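Long-range contact in MIP07328p (Drosophila melanogaster, PDB 6FKK), which probably acts as a semaphorin guidance cue that binds receptors and repels growing axons, here represented by its extracellular sema and PSI domains: residues L60-C72 against L99-Y112. Sequence-based numbering, arbitrary orientation.
Sequences LEWHSTDADRELC and LCGTNSYKPRCRHY
Ser-64 OG donates to Asn-103 OD1 across 2.8 Å, entering in the carbonyl plane on a lone pair, and the same hydroxyl meets Ser-104 OG at 2.9 Å. The amide of Asn-103 is fixed at its other end as well: ND2 gives one bond to Lys-106 O and another to Asp-68 OD2 (3.1 Å), which it reaches from above the carboxylate plane. With CG anti to the backbone N (chi1 -175°), Asn-103 extends between Ser-64 and the first turn of the helix that Thr-65 N-caps. These segments join neighbouring blades of the sema beta-propeller: 60-61 ends an outermost strand of one four-stranded sheet, and 99-101 and 108-112 are the central hairpin of the next, tied by the Cys-100–Cys-109 disulfide. Between the sheets, the Arg-110 guanidinium lies flat on the Trp-62 indole, planes 21° apart, an off-centre cation-pi stack, while Arg-110 CD packs over the six-membered ring, a CH-pi contact. A salt bridge to Asp-138 and a bond from NH1 to Tyr-112 OH, in the guanidinium plane, hold this group in place. Replacing Trp-62 with an alanine would probably deprive the guanidinium of its stacking surface. Leu-60 CD1 touches Leu-99 CD1 tip to tip at 4.0 Å.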
# COMPACT_ATOMS: atom_id res chain seq x y z
N LEU A 60 -12.21 -9.48 -20.38
CA LEU A 60 -11.27 -10.45 -20.93
C LEU A 60 -11.30 -11.69 -20.05
O LEU A 60 -10.97 -11.62 -18.86
CB LEU A 60 -9.86 -9.87 -21.01
CG LEU A 60 -8.84 -10.47 -21.99
CD1 LEU A 60 -7.69 -9.50 -22.19
CD2 LEU A 60 -8.32 -11.81 -21.51
N GLU A 61 -11.70 -12.82 -20.63
CA GLU A 61 -11.85 -14.07 -19.90
C GLU A 61 -10.69 -15.01 -20.21
O GLU A 61 -10.21 -15.08 -21.34
CB GLU A 61 -13.18 -14.75 -20.22
CG GLU A 61 -14.39 -14.02 -19.65
CD GLU A 61 -15.70 -14.75 -19.93
OE1 GLU A 61 -15.80 -15.42 -20.98
OE2 GLU A 61 -16.63 -14.64 -19.10
N TRP A 62 -10.24 -15.74 -19.18
CA TRP A 62 -9.08 -16.60 -19.29
C TRP A 62 -9.26 -17.74 -18.29
O TRP A 62 -9.20 -17.51 -17.08
CB TRP A 62 -7.79 -15.82 -19.03
CG TRP A 62 -6.52 -16.58 -19.24
CD1 TRP A 62 -6.40 -17.89 -19.60
CD2 TRP A 62 -5.19 -16.07 -19.12
NE1 TRP A 62 -5.07 -18.23 -19.70
CE2 TRP A 62 -4.31 -17.13 -19.41
CE3 TRP A 62 -4.66 -14.82 -18.78
CZ2 TRP A 62 -2.92 -16.98 -19.38
CZ3 TRP A 62 -3.28 -14.67 -18.75
CH2 TRP A 62 -2.43 -15.74 -19.05
N HIS A 63 -9.47 -18.95 -18.79
CA HIS A 63 -9.80 -20.09 -17.95
C HIS A 63 -8.68 -21.12 -17.98
O HIS A 63 -7.92 -21.22 -18.94
CB HIS A 63 -11.11 -20.74 -18.41
CG HIS A 63 -12.31 -19.88 -18.21
ND1 HIS A 63 -13.11 -19.97 -17.09
CD2 HIS A 63 -12.84 -18.90 -18.97
CE1 HIS A 63 -14.09 -19.09 -17.18
NE2 HIS A 63 -13.95 -18.42 -18.31
N SER A 64 -8.60 -21.90 -16.90
CA SER A 64 -7.63 -22.98 -16.81
C SER A 64 -8.14 -24.19 -17.58
O SER A 64 -9.32 -24.56 -17.47
CB SER A 64 -7.38 -23.36 -15.35
OG SER A 64 -6.79 -22.30 -14.63
N THR A 65 -7.26 -24.80 -18.36
CA THR A 65 -7.61 -26.03 -19.05
C THR A 65 -7.99 -27.10 -18.04
O THR A 65 -7.51 -27.11 -16.90
CB THR A 65 -6.45 -26.52 -19.91
OG1 THR A 65 -5.43 -27.08 -19.07
CG2 THR A 65 -5.85 -25.37 -20.70
N ASP A 66 -8.88 -28.01 -18.46
CA ASP A 66 -9.26 -29.11 -17.58
C ASP A 66 -8.05 -29.95 -17.20
O ASP A 66 -8.03 -30.55 -16.12
CB ASP A 66 -10.34 -29.97 -18.24
CG ASP A 66 -11.71 -29.33 -18.17
OD1 ASP A 66 -11.82 -28.23 -17.59
OD2 ASP A 66 -12.67 -29.93 -18.70
N ALA A 67 -7.04 -30.01 -18.06
CA ALA A 67 -5.79 -30.66 -17.68
C ALA A 67 -5.11 -29.91 -16.54
O ALA A 67 -4.57 -30.53 -15.62
CB ALA A 67 -4.85 -30.76 -18.89
N ASP A 68 -5.13 -28.57 -16.58
CA ASP A 68 -4.51 -27.79 -15.53
C ASP A 68 -5.28 -27.88 -14.22
O ASP A 68 -4.69 -27.98 -13.14
CB ASP A 68 -4.38 -26.33 -15.97
CG ASP A 68 -3.24 -26.10 -16.95
OD1 ASP A 68 -2.48 -27.06 -17.21
OD2 ASP A 68 -3.10 -24.97 -17.45
N ARG A 69 -6.62 -27.84 -14.29
CA ARG A 69 -7.42 -27.92 -13.07
C ARG A 69 -7.35 -29.31 -12.46
O ARG A 69 -7.31 -29.45 -11.23
CB ARG A 69 -8.86 -27.53 -13.36
CG ARG A 69 -9.80 -27.74 -12.19
CD ARG A 69 -11.21 -27.30 -12.53
NE ARG A 69 -11.27 -25.88 -12.84
CZ ARG A 69 -12.35 -25.26 -13.29
NH1 ARG A 69 -13.48 -25.94 -13.48
NH2 ARG A 69 -12.31 -23.96 -13.55
N GLU A 70 -7.35 -30.35 -13.29
CA GLU A 70 -7.26 -31.72 -12.78
C GLU A 70 -5.96 -31.92 -12.00
O GLU A 70 -5.98 -32.37 -10.85
CB GLU A 70 -7.36 -32.73 -13.92
CG GLU A 70 -8.78 -33.00 -14.38
CD GLU A 70 -8.83 -33.74 -15.70
OE1 GLU A 70 -7.76 -34.11 -16.21
OE2 GLU A 70 -9.95 -33.95 -16.22
N LEU A 71 -4.82 -31.57 -12.60
CA LEU A 71 -3.55 -31.70 -11.89
C LEU A 71 -3.52 -30.80 -10.66
O LEU A 71 -2.90 -31.16 -9.65
CB LEU A 71 -2.38 -31.38 -12.82
CG LEU A 71 -2.21 -30.02 -13.50
CD1 LEU A 71 -1.51 -29.00 -12.60
CD2 LEU A 71 -1.46 -30.17 -14.81
N CYS A 72 -4.19 -29.65 -10.71
CA CYS A 72 -4.30 -28.80 -9.53
C CYS A 72 -5.07 -29.50 -8.42
O CYS A 72 -4.63 -29.53 -7.26
CB CYS A 72 -4.97 -27.47 -9.89
SG CYS A 72 -5.43 -26.44 -8.48
N LEU A 99 -0.29 -9.85 -19.10
CA LEU A 99 -1.26 -10.43 -18.18
C LEU A 99 -0.73 -11.74 -17.64
O LEU A 99 -0.30 -12.61 -18.41
CB LEU A 99 -2.61 -10.66 -18.87
CG LEU A 99 -3.64 -9.54 -18.77
CD1 LEU A 99 -4.96 -9.98 -19.36
CD2 LEU A 99 -3.81 -9.11 -17.32
N CYS A 100 -0.75 -11.89 -16.31
CA CYS A 100 -0.31 -13.10 -15.64
C CYS A 100 -1.37 -13.52 -14.63
O CYS A 100 -1.96 -12.67 -13.95
CB CYS A 100 1.04 -12.89 -14.94
SG CYS A 100 2.36 -12.15 -15.95
N GLY A 101 -1.60 -14.83 -14.52
CA GLY A 101 -2.59 -15.35 -13.61
C GLY A 101 -2.10 -16.60 -12.92
O GLY A 101 -1.13 -17.24 -13.35
N THR A 102 -2.79 -16.96 -11.83
CA THR A 102 -2.40 -18.12 -11.05
C THR A 102 -2.53 -19.41 -11.86
O THR A 102 -1.66 -20.28 -11.80
CB THR A 102 -3.24 -18.21 -9.77
OG1 THR A 102 -4.59 -18.56 -10.11
CG2 THR A 102 -3.23 -16.88 -9.04
N ASN A 103 -3.62 -19.54 -12.62
CA ASN A 103 -3.84 -20.68 -13.51
C ASN A 103 -3.77 -22.00 -12.75
O ASN A 103 -3.00 -22.90 -13.09
CB ASN A 103 -2.86 -20.65 -14.68
CG ASN A 103 -3.12 -21.76 -15.70
OD1 ASN A 103 -4.26 -22.19 -15.87
ND2 ASN A 103 -2.06 -22.22 -16.35
N SER A 104 -4.57 -22.10 -11.69
CA SER A 104 -4.69 -23.33 -10.90
C SER A 104 -3.33 -23.81 -10.42
O SER A 104 -2.93 -24.96 -10.65
CB SER A 104 -5.42 -24.41 -11.70
OG SER A 104 -6.66 -23.94 -12.19
N TYR A 105 -2.61 -22.92 -9.74
CA TYR A 105 -1.27 -23.20 -9.23
C TYR A 105 -0.31 -23.62 -10.34
O TYR A 105 0.58 -24.45 -10.13
CB TYR A 105 -1.31 -24.25 -8.11
CG TYR A 105 -1.92 -23.73 -6.82
CD1 TYR A 105 -3.29 -23.51 -6.72
CD2 TYR A 105 -1.13 -23.47 -5.71
CE1 TYR A 105 -3.85 -23.04 -5.55
CE2 TYR A 105 -1.68 -23.00 -4.53
CZ TYR A 105 -3.04 -22.79 -4.46
OH TYR A 105 -3.60 -22.32 -3.29
N LYS A 106 -0.50 -23.06 -11.53
CA LYS A 106 0.41 -23.25 -12.66
C LYS A 106 0.57 -21.89 -13.34
O LYS A 106 0.10 -21.69 -14.47
CB LYS A 106 -0.11 -24.31 -13.62
CG LYS A 106 0.86 -24.73 -14.72
CD LYS A 106 0.22 -25.73 -15.66
CE LYS A 106 1.21 -26.23 -16.71
NZ LYS A 106 1.68 -25.13 -17.60
N PRO A 107 1.22 -20.94 -12.67
CA PRO A 107 1.17 -19.55 -13.14
C PRO A 107 1.82 -19.36 -14.50
O PRO A 107 2.87 -19.93 -14.80
CB PRO A 107 1.94 -18.78 -12.05
CG PRO A 107 2.81 -19.80 -11.41
CD PRO A 107 2.04 -21.09 -11.46
N ARG A 108 1.16 -18.56 -15.34
CA ARG A 108 1.63 -18.26 -16.69
C ARG A 108 1.48 -16.77 -16.94
O ARG A 108 0.72 -16.08 -16.26
CB ARG A 108 0.84 -19.05 -17.75
CG ARG A 108 0.73 -20.55 -17.47
CD ARG A 108 1.99 -21.29 -17.86
NE ARG A 108 2.18 -21.32 -19.31
CZ ARG A 108 3.11 -22.03 -19.93
NH1 ARG A 108 3.94 -22.78 -19.23
NH2 ARG A 108 3.21 -21.99 -21.25
N CYS A 109 2.22 -16.27 -17.93
CA CYS A 109 2.11 -14.89 -18.38
C CYS A 109 1.83 -14.86 -19.88
O CYS A 109 2.23 -15.77 -20.62
CB CYS A 109 3.38 -14.09 -18.08
SG CYS A 109 3.65 -13.67 -16.34
N ARG A 110 1.15 -13.81 -20.32
CA ARG A 110 0.80 -13.65 -21.72
C ARG A 110 0.99 -12.20 -22.14
O ARG A 110 0.91 -11.28 -21.32
CB ARG A 110 -0.65 -14.06 -22.00
CG ARG A 110 -0.88 -15.55 -22.19
CD ARG A 110 -2.32 -15.80 -22.62
NE ARG A 110 -2.67 -17.21 -22.59
CZ ARG A 110 -3.91 -17.67 -22.76
NH1 ARG A 110 -4.91 -16.82 -22.96
NH2 ARG A 110 -4.16 -18.97 -22.71
N HIS A 111 1.25 -12.01 -23.43
CA HIS A 111 1.29 -10.70 -24.05
C HIS A 111 0.15 -10.58 -25.05
O HIS A 111 -0.14 -11.52 -25.80
CB HIS A 111 2.64 -10.46 -24.75
CG HIS A 111 3.81 -10.47 -23.82
ND1 HIS A 111 4.31 -11.62 -23.26
CD2 HIS A 111 4.58 -9.46 -23.36
CE1 HIS A 111 5.34 -11.32 -22.49
NE2 HIS A 111 5.52 -10.02 -22.53
N TYR A 112 -0.51 -9.42 -25.06
CA TYR A 112 -1.71 -9.21 -25.85
C TYR A 112 -1.54 -8.00 -26.77
O TYR A 112 -0.66 -7.16 -26.57
CB TYR A 112 -2.94 -9.02 -24.97
CG TYR A 112 -3.46 -10.30 -24.34
CD1 TYR A 112 -2.95 -10.76 -23.13
CD2 TYR A 112 -4.45 -11.05 -24.96
CE1 TYR A 112 -3.42 -11.93 -22.56
CE2 TYR A 112 -4.92 -12.22 -24.40
CZ TYR A 112 -4.40 -12.65 -23.19
OH TYR A 112 -4.87 -13.82 -22.63